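Local atomic coordinates of PA0821 (Pseudomonas aeruginosa, PDB entry 7DRG), a protein that probably serves as the immunity protein (antitoxin) that neutralises a VRR-NUC nuclease-like effector of the type VI secretion system. Residues 200-212 / 277-290. Sequence-based numbering, arbitrary orientation.
Sequences FMAARMPGLDVGT and YIAGDAEDSRPAPY
P206 pushes its ring into the loop 277-287, and the next residue, G207, supplies the one direct hydrogen bond between the segments, from its N to I278 O (3.0 Å), reaching that oxygen from above the carbonyl plane. Followed outward, all three carbons of the proline ring face S285 O, with CG and CD closest at 3.3 Å, but their further partners differ. CB lies 4.2 Å from P287 CD; CG rests 3.5 Å from S285 OG and near R286 CA; CD, bonded to the backbone N, packs on the methyl of A279. Rotation of S285 to a chi1 of 64°, with OG between its own N and carbonyl carbon, sets the hydroxyl beside P206 CG, and a water hydrogen-bonded to S285 OG donates to A203 O. Before the proline, selenomethionine M205 runs alongside I278, its CG 3.6 Å from I278 CG2.

After the proline, G207 CA makes a CH...O contact with Y277 O and sits 3.7 Å from Y290 CE2. A second water donates to G207 O and Y277 O and accepts from Y290 OH, while that hydroxyl takes an almost straight bond from Y277 N (179°). These bonds hold the Y290 hydroxyl, and G207 O lies at the ring's edge, in its plane. The contact thus joins a type I beta turn, M205 to L208, which follows helix 191-204, to the loop leading through P287, the N-cap residue, into helix 288-297, within the TsiV-family immunity fold.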
loop_
_atom_site.group_PDB
_atom_site.type_symbol
_atom_site.label_atom_id
_atom_site.label_comp_id
_atom_site.label_asym_id
_atom_site.label_seq_id
_atom_site.Cartn_x
_atom_site.Cartn_y
_atom_site.Cartn_z
ATOM N N PHE B 200 -2.699 1.284 4.676
ATOM C CA PHE B 200 -1.753 0.823 3.665
ATOM C C PHE B 200 -1.488 -0.669 3.811
ATOM O O PHE B 200 -1.465 -1.412 2.823
ATOM C CB PHE B 200 -0.466 1.638 3.799
ATOM C CG PHE B 200 0.689 1.124 2.994
ATOM C CD1 PHE B 200 0.582 0.933 1.628
ATOM C CD2 PHE B 200 1.905 0.884 3.607
ATOM C CE1 PHE B 200 1.668 0.487 0.886
ATOM C CE2 PHE B 200 2.990 0.435 2.877
ATOM C CZ PHE B 200 2.871 0.231 1.514
HETATM N N MSE B 201 -1.319 -1.127 5.042
HETATM C CA MSE B 201 -1.095 -2.536 5.315
HETATM C C MSE B 201 -2.314 -3.396 4.973
HETATM O O MSE B 201 -2.169 -4.503 4.448
HETATM C CB MSE B 201 -0.700 -2.702 6.780
HETATM C CG MSE B 201 0.720 -2.264 7.075
HETATM SE SE MSE B 201 1.975 -3.319 6.020
HETATM C CE MSE B 201 3.119 -1.915 5.418
ATOM N N ALA B 202 -3.508 -2.875 5.263
ATOM C CA ALA B 202 -4.736 -3.633 5.042
ATOM C C ALA B 202 -4.880 -4.045 3.585
ATOM O O ALA B 202 -5.314 -5.163 3.287
ATOM C CB ALA B 202 -5.944 -2.807 5.474
ATOM N N ALA B 203 -4.521 -3.149 2.661
ATOM C CA ALA B 203 -4.638 -3.457 1.243
ATOM C C ALA B 203 -3.696 -4.576 0.811
ATOM O O ALA B 203 -3.956 -5.224 -0.206
ATOM C CB ALA B 203 -4.384 -2.194 0.420
ATOM N N ARG B 204 -2.630 -4.831 1.570
ATOM C CA ARG B 204 -1.641 -5.851 1.240
ATOM C C ARG B 204 -1.812 -7.149 2.015
ATOM O O ARG B 204 -1.313 -8.189 1.570
ATOM C CB ARG B 204 -0.233 -5.314 1.509
ATOM C CG ARG B 204 0.040 -3.973 0.860
ATOM C CD ARG B 204 1.043 -3.176 1.676
ATOM N NE ARG B 204 2.289 -3.908 1.881
ATOM C CZ ARG B 204 3.343 -3.824 1.073
ATOM N NH1 ARG B 204 3.295 -3.044 -0.000
ATOM N NH2 ARG B 204 4.443 -4.517 1.335
HETATM N N MSE B 205 -2.471 -7.108 3.168
HETATM C CA MSE B 205 -2.552 -8.255 4.066
HETATM C C MSE B 205 -4.012 -8.581 4.370
HETATM O O MSE B 205 -4.574 -8.056 5.325
HETATM C CB MSE B 205 -1.800 -7.974 5.377
HETATM C CG MSE B 205 -0.330 -7.546 5.235
HETATM SE SE MSE B 205 0.256 -6.650 6.888
HETATM C CE MSE B 205 -1.405 -5.835 7.204
ATOM N N PRO B 206 -4.625 -9.450 3.562
ATOM C CA PRO B 206 -6.056 -9.735 3.750
ATOM C C PRO B 206 -6.388 -10.385 5.076
ATOM O O PRO B 206 -7.553 -10.330 5.488
ATOM C CB PRO B 206 -6.391 -10.668 2.579
ATOM C CG PRO B 206 -5.353 -10.318 1.534
ATOM C CD PRO B 206 -4.102 -10.061 2.327
ATOM N N GLY B 207 -5.419 -11.015 5.745
ATOM C CA GLY B 207 -5.668 -11.613 7.044
ATOM C C GLY B 207 -5.567 -10.665 8.216
ATOM O O GLY B 207 -5.721 -11.078 9.368
ATOM N N LEU B 208 -5.322 -9.389 7.958
ATOM C CA LEU B 208 -5.148 -8.409 9.018
ATOM C C LEU B 208 -6.492 -7.821 9.422
ATOM O O LEU B 208 -7.260 -7.380 8.563
ATOM C CB LEU B 208 -4.226 -7.297 8.527
ATOM C CG LEU B 208 -4.002 -6.212 9.564
ATOM C CD1 LEU B 208 -2.730 -6.542 10.344
ATOM C CD2 LEU B 208 -3.952 -4.849 8.879
ATOM N N ASP B 209 -6.762 -7.784 10.724
ATOM C CA ASP B 209 -7.903 -7.027 11.211
ATOM C C ASP B 209 -7.550 -5.550 11.288
ATOM O O ASP B 209 -6.417 -5.183 11.604
ATOM C CB ASP B 209 -8.345 -7.519 12.592
ATOM C CG ASP B 209 -9.503 -6.713 13.143
ATOM O OD1 ASP B 209 -10.536 -6.623 12.444
ATOM O OD2 ASP B 209 -9.382 -6.168 14.265
ATOM N N VAL B 210 -8.545 -4.699 11.017
ATOM C CA VAL B 210 -8.377 -3.250 10.969
ATOM C C VAL B 210 -9.496 -2.596 11.765
ATOM O O VAL B 210 -10.625 -3.093 11.801
ATOM C CB VAL B 210 -8.381 -2.743 9.505
ATOM C CG1 VAL B 210 -8.376 -1.225 9.436
ATOM C CG2 VAL B 210 -7.194 -3.320 8.753
ATOM N N GLY B 211 -9.179 -1.478 12.411
ATOM C CA GLY B 211 -10.186 -0.633 13.025
ATOM C C GLY B 211 -10.141 -0.689 14.545
ATOM O O GLY B 211 -9.276 -1.317 15.156
ATOM N N THR B 212 -11.106 0.011 15.144
ATOM C CA THR B 212 -11.181 0.207 16.591
ATOM C C THR B 212 -12.520 -0.336 17.082
ATOM O O THR B 212 -13.561 0.301 16.896
ATOM C CB THR B 212 -11.015 1.684 16.939
ATOM O OG1 THR B 212 -9.786 2.161 16.383
ATOM C CG2 THR B 212 -10.981 1.864 18.440
ATOM N N TYR B 277 -2.741 -16.210 9.853
ATOM C CA TYR B 277 -2.244 -15.944 8.503
ATOM C C TYR B 277 -2.288 -14.453 8.204
ATOM O O TYR B 277 -3.345 -13.823 8.331
ATOM C CB TYR B 277 -3.074 -16.674 7.443
ATOM C CG TYR B 277 -2.796 -18.152 7.298
ATOM C CD1 TYR B 277 -3.277 -19.065 8.225
ATOM C CD2 TYR B 277 -2.085 -18.640 6.205
ATOM C CE1 TYR B 277 -3.030 -20.422 8.084
ATOM C CE2 TYR B 277 -1.839 -19.991 6.055
ATOM C CZ TYR B 277 -2.312 -20.880 7.002
ATOM O OH TYR B 277 -2.074 -22.234 6.867
ATOM N N ILE B 278 -1.141 -13.905 7.792
ATOM C CA ILE B 278 -1.070 -12.533 7.297
ATOM C C ILE B 278 -1.637 -12.441 5.888
ATOM O O ILE B 278 -2.425 -11.542 5.567
ATOM C CB ILE B 278 0.387 -12.034 7.336
ATOM C CG1 ILE B 278 0.872 -11.856 8.773
ATOM C CG2 ILE B 278 0.538 -10.743 6.543
ATOM C CD1 ILE B 278 2.369 -11.612 8.882
ATOM N N ALA B 279 -1.243 -13.374 5.028
ATOM C CA ALA B 279 -1.611 -13.353 3.618
ATOM C C ALA B 279 -1.515 -14.781 3.089
ATOM O O ALA B 279 -1.389 -15.739 3.861
ATOM C CB ALA B 279 -0.719 -12.385 2.830
ATOM N N GLY B 280 -1.574 -14.922 1.768
ATOM C CA GLY B 280 -1.578 -16.228 1.140
ATOM C C GLY B 280 -0.252 -16.641 0.534
ATOM O O GLY B 280 0.717 -16.892 1.256
ATOM N N ASP B 281 -0.196 -16.725 -0.792
ATOM C CA ASP B 281 0.997 -17.197 -1.480
ATOM C C ASP B 281 1.280 -16.262 -2.650
ATOM O O ASP B 281 0.650 -15.212 -2.804
ATOM C CB ASP B 281 0.824 -18.661 -1.914
ATOM C CG ASP B 281 -0.433 -18.892 -2.747
ATOM O OD1 ASP B 281 -0.922 -17.941 -3.395
ATOM O OD2 ASP B 281 -0.936 -20.037 -2.752
ATOM N N ALA B 282 2.234 -16.662 -3.495
ATOM C CA ALA B 282 2.585 -15.846 -4.652
ATOM C C ALA B 282 1.408 -15.687 -5.605
ATOM O O ALA B 282 1.278 -14.649 -6.265
ATOM C CB ALA B 282 3.780 -16.459 -5.380
ATOM N N GLU B 283 0.530 -16.689 -5.673
ATOM C CA GLU B 283 -0.584 -16.642 -6.614
ATOM C C GLU B 283 -1.725 -15.773 -6.101
ATOM O O GLU B 283 -2.313 -15.002 -6.869
ATOM C CB GLU B 283 -1.077 -18.061 -6.899
ATOM C CG GLU B 283 -0.002 -18.972 -7.464
ATOM C CD GLU B 283 0.026 -20.327 -6.789
ATOM O OE1 GLU B 283 -0.973 -20.683 -6.129
ATOM O OE2 GLU B 283 1.051 -21.034 -6.914
ATOM N N ASP B 284 -2.047 -15.874 -4.813
ATOM C CA ASP B 284 -3.191 -15.168 -4.252
ATOM C C ASP B 284 -2.857 -14.742 -2.830
ATOM O O ASP B 284 -2.410 -15.564 -2.025
ATOM C CB ASP B 284 -4.436 -16.062 -4.273
ATOM C CG ASP B 284 -5.721 -15.272 -4.168
ATOM O OD1 ASP B 284 -5.886 -14.520 -3.183
ATOM O OD2 ASP B 284 -6.564 -15.393 -5.080
ATOM N N SER B 285 -3.075 -13.461 -2.525
ATOM C CA SER B 285 -2.736 -12.924 -1.211
ATOM C C SER B 285 -3.725 -13.313 -0.117
ATOM O O SER B 285 -3.468 -13.015 1.055
ATOM C CB SER B 285 -2.652 -11.404 -1.282
ATOM O OG SER B 285 -3.923 -10.870 -1.599
ATOM N N ARG B 286 -4.842 -13.945 -0.459
ATOM C CA ARG B 286 -5.855 -14.314 0.535
ATOM C C ARG B 286 -5.512 -15.660 1.172
ATOM O O ARG B 286 -5.294 -16.641 0.448
ATOM C CB ARG B 286 -7.231 -14.382 -0.114
ATOM C CG ARG B 286 -7.667 -13.064 -0.741
ATOM C CD ARG B 286 -8.854 -13.220 -1.708
ATOM N NE ARG B 286 -8.469 -13.887 -2.956
ATOM C CZ ARG B 286 -9.242 -13.934 -4.043
ATOM N NH1 ARG B 286 -10.435 -13.348 -4.032
ATOM N NH2 ARG B 286 -8.828 -14.559 -5.145
ATOM N N PRO B 287 -5.478 -15.755 2.506
ATOM C CA PRO B 287 -5.172 -17.045 3.152
ATOM C C PRO B 287 -6.265 -18.073 2.887
ATOM O O PRO B 287 -7.448 -17.804 3.107
ATOM C CB PRO B 287 -5.095 -16.693 4.644
ATOM C CG PRO B 287 -4.941 -15.200 4.696
ATOM C CD PRO B 287 -5.655 -14.670 3.489
ATOM N N ALA B 288 -5.859 -19.261 2.430
ATOM C CA ALA B 288 -6.837 -20.297 2.108
ATOM C C ALA B 288 -7.769 -20.645 3.267
ATOM O O ALA B 288 -8.985 -20.770 3.025
ATOM C CB ALA B 288 -6.120 -21.559 1.597
ATOM N N PRO B 289 -7.309 -20.825 4.511
ATOM C CA PRO B 289 -8.281 -21.159 5.565
ATOM C C PRO B 289 -9.282 -20.038 5.805
ATOM O O PRO B 289 -10.461 -20.310 6.067
ATOM C CB PRO B 289 -7.398 -21.438 6.794
ATOM C CG PRO B 289 -6.033 -21.708 6.242
ATOM C CD PRO B 289 -5.926 -20.844 5.023
ATOM N N TYR B 290 -8.857 -18.779 5.691
ATOM C CA TYR B 290 -9.793 -17.678 5.901
ATOM C C TYR B 290 -10.792 -17.577 4.756
ATOM O O TYR B 290 -11.954 -17.222 4.972
ATOM C CB TYR B 290 -9.057 -16.348 6.042
ATOM C CG TYR B 290 -8.112 -16.174 7.222
ATOM C CD1 TYR B 290 -7.650 -17.252 7.973
ATOM C CD2 TYR B 290 -7.679 -14.894 7.581
ATOM C CE1 TYR B 290 -6.771 -17.064 9.038
ATOM C CE2 TYR B 290 -6.812 -14.698 8.634
ATOM C CZ TYR B 290 -6.361 -15.781 9.361
ATOM O OH TYR B 290 -5.496 -15.572 10.419
HETATM O O HOH W 1 -4.038 -8.135 -1.488
HETATM O O HOH W 2 -4.515 -13.060 10.848
#